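Local coordinates for protein pentafunctional AROM polypeptide (Schizosaccharomyces pombe, PDB 5SWV) that carries the 3-dehydroquinate dehydratase and shikimate dehydrogenase activities of the multienzyme AROM polypeptide, probably performing two successive steps of the shikimate pathway, at residues 371-376 and 394-399; 437-442 and 465-470. All blocks are in the same frame, centred on the assembly; numbering follows the deposited sequence.

Contact 1 of 2, residues 371-376 and 394-399; sequences RDTNGL and LGVSRI
Val396 packs its CG1 methyl against the backbone of residues 373-375, 3.4 Å from Thr373 O and 3.5 Å from N of side-chain-free Gly375. CG1 stands anti to the backbone N of Val396 (chi1 171°), turned to this backbone, while CG2 crosses to Thr373 OG1, a hydroxyl hydrogen-bonded to Leu370 O. Thr373 O is the polar centre, accepting from Ser397 N at 3.0 Å and from Arg398 N at 3.3 Å; Ser397 OG adds a weak bond. Further in, Gly375 N meets Arg398 O almost head-on at 2.8 Å, within the parallel pairing of Asn374 with Arg398 and Gly375 with Ile399. On the other face of the sheet Asn374 and Arg398 run side by side, Asn374 OD1 lying against the aliphatic CB and CG of Arg398, with the amide and guanidinium planes 63° apart. The opposite end is looser: Arg371 and Asp372 are exposed, the Arg371 side chain leads away and is poorly ordered, and the link there is Asp372 N to Gly395 O at 3.1 Å. Gly395 closes helix 382-393 with a Schellman motif, and the chain continues into strand 398-403, completing a beta-alpha-beta unit of the Rossmann-like sheet, probably the dinucleotide-binding fold of shikimate dehydrogenases.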
loop_
_atom_site.group_PDB
_atom_site.type_symbol
_atom_site.label_atom_id
_atom_site.label_comp_id
_atom_site.label_asym_id
_atom_site.label_seq_id
_atom_site.Cartn_x
_atom_site.Cartn_y
_atom_site.Cartn_z
ATOM N N ARG A 371 8.611 -16.844 -5.660
ATOM C CA ARG A 371 8.016 -18.168 -5.459
ATOM C C ARG A 371 8.957 -19.237 -5.973
ATOM O O ARG A 371 9.429 -19.151 -7.095
ATOM C CB ARG A 371 6.636 -18.341 -6.120
ATOM C CG ARG A 371 5.540 -18.633 -5.099
ATOM C CD ARG A 371 4.131 -18.617 -5.687
ATOM N NE ARG A 371 3.244 -17.768 -4.869
ATOM C CZ ARG A 371 2.102 -17.192 -5.272
ATOM N NH1 ARG A 371 1.418 -16.427 -4.414
ATOM N NH2 ARG A 371 1.624 -17.367 -6.511
ATOM N N ASP A 372 9.242 -20.213 -5.114
ATOM C CA ASP A 372 10.075 -21.365 -5.425
ATOM C C ASP A 372 11.476 -20.994 -5.902
ATOM O O ASP A 372 11.944 -21.522 -6.897
ATOM C CB ASP A 372 9.363 -22.281 -6.435
ATOM C CG ASP A 372 8.110 -22.932 -5.861
ATOM O OD1 ASP A 372 8.030 -23.168 -4.628
ATOM O OD2 ASP A 372 7.208 -23.242 -6.667
ATOM N N THR A 373 12.126 -20.074 -5.195
ATOM C CA THR A 373 13.519 -19.685 -5.476
ATOM C C THR A 373 14.371 -19.974 -4.256
ATOM O O THR A 373 13.861 -20.399 -3.232
ATOM C CB THR A 373 13.638 -18.185 -5.802
ATOM O OG1 THR A 373 13.026 -17.406 -4.758
ATOM C CG2 THR A 373 12.975 -17.891 -7.115
ATOM N N ASN A 374 15.670 -19.746 -4.374
ATOM C CA ASN A 374 16.577 -19.937 -3.267
ATOM C C ASN A 374 17.083 -18.618 -2.744
ATOM O O ASN A 374 17.413 -17.728 -3.527
ATOM C CB ASN A 374 17.758 -20.776 -3.712
ATOM C CG ASN A 374 17.331 -22.081 -4.340
ATOM O OD1 ASN A 374 16.427 -22.774 -3.852
ATOM N ND2 ASN A 374 17.963 -22.418 -5.434
ATOM N N GLY A 375 17.166 -18.510 -1.417
ATOM C CA GLY A 375 17.661 -17.314 -0.756
ATOM C C GLY A 375 18.808 -17.597 0.190
ATOM O O GLY A 375 19.095 -18.746 0.497
ATOM N N LEU A 376 19.457 -16.534 0.651
ATOM C CA LEU A 376 20.508 -16.627 1.637
ATOM C C LEU A 376 20.380 -15.488 2.627
ATOM O O LEU A 376 20.259 -14.331 2.235
ATOM C CB LEU A 376 21.878 -16.547 0.978
ATOM C CG LEU A 376 23.068 -16.419 1.941
ATOM C CD1 LEU A 376 23.264 -17.733 2.667
ATOM C CD2 LEU A 376 24.318 -15.991 1.197
ATOM N N LEU A 394 7.790 -13.841 1.126
ATOM C CA LEU A 394 7.854 -13.565 -0.301
ATOM C C LEU A 394 7.873 -14.836 -1.144
ATOM O O LEU A 394 7.933 -14.734 -2.360
ATOM C CB LEU A 394 9.114 -12.752 -0.630
ATOM C CG LEU A 394 9.295 -11.347 -0.034
ATOM C CD1 LEU A 394 10.758 -10.986 0.174
ATOM C CD2 LEU A 394 8.648 -10.297 -0.909
ATOM N N GLY A 395 7.877 -16.017 -0.526
ATOM C CA GLY A 395 7.749 -17.286 -1.250
ATOM C C GLY A 395 9.036 -18.061 -1.533
ATOM O O GLY A 395 8.995 -19.063 -2.245
ATOM N N VAL A 396 10.167 -17.637 -0.984
ATOM C CA VAL A 396 11.421 -18.373 -1.156
ATOM C C VAL A 396 11.284 -19.793 -0.581
ATOM O O VAL A 396 10.948 -19.959 0.585
ATOM C CB VAL A 396 12.596 -17.638 -0.471
ATOM C CG1 VAL A 396 13.855 -18.494 -0.442
ATOM C CG2 VAL A 396 12.883 -16.327 -1.180
ATOM N N SER A 397 11.540 -20.809 -1.398
ATOM C CA SER A 397 11.356 -22.220 -0.975
ATOM C C SER A 397 12.594 -22.858 -0.334
ATOM O O SER A 397 12.462 -23.879 0.323
ATOM C CB SER A 397 10.875 -23.085 -2.135
ATOM O OG SER A 397 11.803 -23.006 -3.191
ATOM N N ARG A 398 13.782 -22.290 -0.543
ATOM C CA ARG A 398 14.971 -22.712 0.203
ATOM C C ARG A 398 15.687 -21.486 0.736
ATOM O O ARG A 398 16.265 -20.726 -0.015
ATOM C CB ARG A 398 15.914 -23.543 -0.666
ATOM C CG ARG A 398 15.213 -24.621 -1.481
ATOM C CD ARG A 398 16.150 -25.689 -2.003
ATOM N NE ARG A 398 16.531 -26.566 -0.900
ATOM C CZ ARG A 398 16.818 -27.867 -0.985
ATOM N NH1 ARG A 398 17.146 -28.531 0.123
ATOM N NH2 ARG A 398 16.776 -28.530 -2.148
ATOM N N ILE A 399 15.632 -21.312 2.048
ATOM C CA ILE A 399 16.233 -20.181 2.723
ATOM C C ILE A 399 17.542 -20.666 3.355
ATOM O O ILE A 399 17.525 -21.292 4.424
ATOM C CB ILE A 399 15.270 -19.611 3.796
ATOM C CG1 ILE A 399 13.909 -19.262 3.177
ATOM C CG2 ILE A 399 15.848 -18.367 4.439
ATOM C CD1 ILE A 399 12.792 -19.053 4.177
#

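Contact 2 of 2, residues 437-442 and 465-470; sequences SVTLSA and LANKAD
Thr439 and Asn467 meet with their side chains crossed at about a right angle. Asn467 points toward segment 437-442, and with CG anti to its own backbone N (chi1 -152°) the amide is carried alongside the peptide that follows Val438; Asn467 CB lies 3.4 Å from Val438 O. The threonine turns its two branches to different neighbours: OG1 faces the Asn467 amide, whereas CG2, anti to the backbone N of Thr439, rests on the peptide between Lys468 and Ala469, 3.5 Å from Ala469 N. Next along the segments, two backbone bonds grip Leu440 by its N and O. Leu440 N reaches Asn467 O at 3.1 Å in a nearly straight bond (175°) that arrives from above the carbonyl plane, and Ala469 N returns to Leu440 O at 3.0 Å. This is a single parallel bridge, Leu440 with Lys468, at the start of inner strand 440-445 of the Rossmann-like sheet, where the chain leaves helix 455-466 and soon enters the neighbouring strand 472-476. Leu440 and Lys468 put their side chains on the same face; Lys468 NZ is hydrogen-bonded to the backbone O of Glu494. At the far end Ala469 directs its methyl toward the other segment, with CB 3.4 Å from Ser441 OG and 3.5 Å from Leu440 O.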
loop_
_atom_site.group_PDB
_atom_site.type_symbol
_atom_site.label_atom_id
_atom_site.label_comp_id
_atom_site.label_asym_id
_atom_site.label_seq_id
_atom_site.Cartn_x
_atom_site.Cartn_y
_atom_site.Cartn_z
ATOM N N SER A 437 25.418 -26.106 -7.432
ATOM C CA SER A 437 24.216 -25.963 -8.259
ATOM C C SER A 437 23.114 -25.072 -7.638
ATOM O O SER A 437 21.977 -25.081 -8.127
ATOM C CB SER A 437 23.650 -27.356 -8.572
ATOM O OG SER A 437 23.227 -28.002 -7.382
ATOM N N VAL A 438 23.439 -24.293 -6.599
ATOM C CA VAL A 438 22.463 -23.398 -5.952
ATOM C C VAL A 438 22.511 -21.975 -6.522
ATOM O O VAL A 438 23.396 -21.174 -6.188
ATOM C CB VAL A 438 22.641 -23.363 -4.421
ATOM C CG1 VAL A 438 21.651 -22.392 -3.780
ATOM C CG2 VAL A 438 22.439 -24.754 -3.846
ATOM N N THR A 439 21.537 -21.685 -7.379
ATOM C CA THR A 439 21.360 -20.367 -7.973
ATOM C C THR A 439 20.454 -19.523 -7.076
ATOM O O THR A 439 19.296 -19.869 -6.855
ATOM C CB THR A 439 20.745 -20.505 -9.375
ATOM O OG1 THR A 439 21.520 -21.451 -10.120
ATOM C CG2 THR A 439 20.706 -19.161 -10.110
ATOM N N LEU A 440 20.990 -18.420 -6.566
ATOM C CA LEU A 440 20.266 -17.564 -5.614
ATOM C C LEU A 440 19.510 -16.445 -6.323
ATOM O O LEU A 440 19.983 -15.904 -7.324
ATOM C CB LEU A 440 21.243 -16.947 -4.618
ATOM C CG LEU A 440 22.055 -17.936 -3.786
ATOM C CD1 LEU A 440 23.218 -17.232 -3.114
ATOM C CD2 LEU A 440 21.152 -18.614 -2.761
ATOM N N SER A 441 18.335 -16.116 -5.795
ATOM C CA SER A 441 17.534 -14.991 -6.271
ATOM C C SER A 441 17.456 -13.812 -5.281
ATOM O O SER A 441 17.020 -12.724 -5.664
ATOM C CB SER A 441 16.121 -15.480 -6.601
ATOM O OG SER A 441 16.148 -16.385 -7.689
ATOM N N ALA A 442 17.873 -14.018 -4.029
ATOM C CA ALA A 442 17.735 -13.003 -2.973
ATOM C C ALA A 442 18.761 -13.239 -1.885
ATOM O O ALA A 442 18.987 -14.379 -1.499
ATOM C CB ALA A 442 16.333 -13.032 -2.380
ATOM N N LEU A 465 27.475 -16.083 -4.272
ATOM C CA LEU A 465 27.070 -14.899 -5.032
ATOM C C LEU A 465 27.353 -14.998 -6.531
ATOM O O LEU A 465 26.658 -14.362 -7.320
ATOM C CB LEU A 465 27.714 -13.628 -4.460
ATOM C CG LEU A 465 27.262 -13.186 -3.063
ATOM C CD1 LEU A 465 28.050 -11.972 -2.600
ATOM C CD2 LEU A 465 25.774 -12.898 -3.036
ATOM N N ALA A 466 28.364 -15.783 -6.913
ATOM C CA ALA A 466 28.655 -16.081 -8.322
ATOM C C ALA A 466 27.451 -16.704 -9.004
ATOM O O ALA A 466 27.111 -16.349 -10.136
ATOM C CB ALA A 466 29.859 -17.013 -8.453
ATOM N N ASN A 467 26.789 -17.614 -8.302
ATOM C CA ASN A 467 25.682 -18.339 -8.884
ATOM C C ASN A 467 24.389 -17.559 -8.661
ATOM O O ASN A 467 23.812 -17.585 -7.569
ATOM C CB ASN A 467 25.630 -19.754 -8.301
ATOM C CG ASN A 467 25.016 -20.754 -9.253
ATOM O OD1 ASN A 467 24.776 -21.901 -8.878
ATOM N ND2 ASN A 467 24.768 -20.339 -10.492
ATOM N N LYS A 468 23.939 -16.877 -9.715
ATOM C CA LYS A 468 23.005 -15.760 -9.595
ATOM C C LYS A 468 21.890 -15.778 -10.644
ATOM O O LYS A 468 22.160 -15.846 -11.842
ATOM C CB LYS A 468 23.808 -14.469 -9.721
ATOM C CG LYS A 468 23.098 -13.217 -9.229
ATOM C CD LYS A 468 22.358 -12.475 -10.322
ATOM C CE LYS A 468 23.172 -11.365 -10.943
ATOM N NZ LYS A 468 22.245 -10.529 -11.745
ATOM N N ALA A 469 20.642 -15.685 -10.195
ATOM C CA ALA A 469 19.490 -15.672 -11.106
ATOM C C ALA A 469 19.304 -14.296 -11.708
ATOM O O ALA A 469 19.630 -13.283 -11.095
ATOM C CB ALA A 469 18.220 -16.083 -10.379
ATOM N N ASP A 470 18.746 -14.249 -12.906
ATOM C CA ASP A 470 18.445 -12.964 -13.514
ATOM C C ASP A 470 17.577 -12.152 -12.569
ATOM O O ASP A 470 16.647 -12.694 -11.961
ATOM C CB ASP A 470 17.729 -13.123 -14.855
ATOM C CG ASP A 470 18.644 -13.627 -15.949
ATOM O OD1 ASP A 470 19.874 -13.358 -15.920
ATOM O OD2 ASP A 470 18.112 -14.302 -16.849
#

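The two contacts lie about 11 Å apart, centre to centre, and follow one another along the chain, contact 1 closing before contact 2 opens. Both involve the six-stranded parallel sheet, in which strand 374-378 sits between 398-403 and 440-445; contact 1 covers one border of this strand, and residues 437-442 run along the other. The two are joined directly, with probable hydrogen bonds from Ser441 N to Asn374 O and from Leu376 N to Ala442 O, while Asn374 ND2 bonds to Thr439 O. Both lie near the N-terminal ends of neighbouring strands of the sheet, in what is probably the nucleotide-binding domain of the shikimate dehydrogenase.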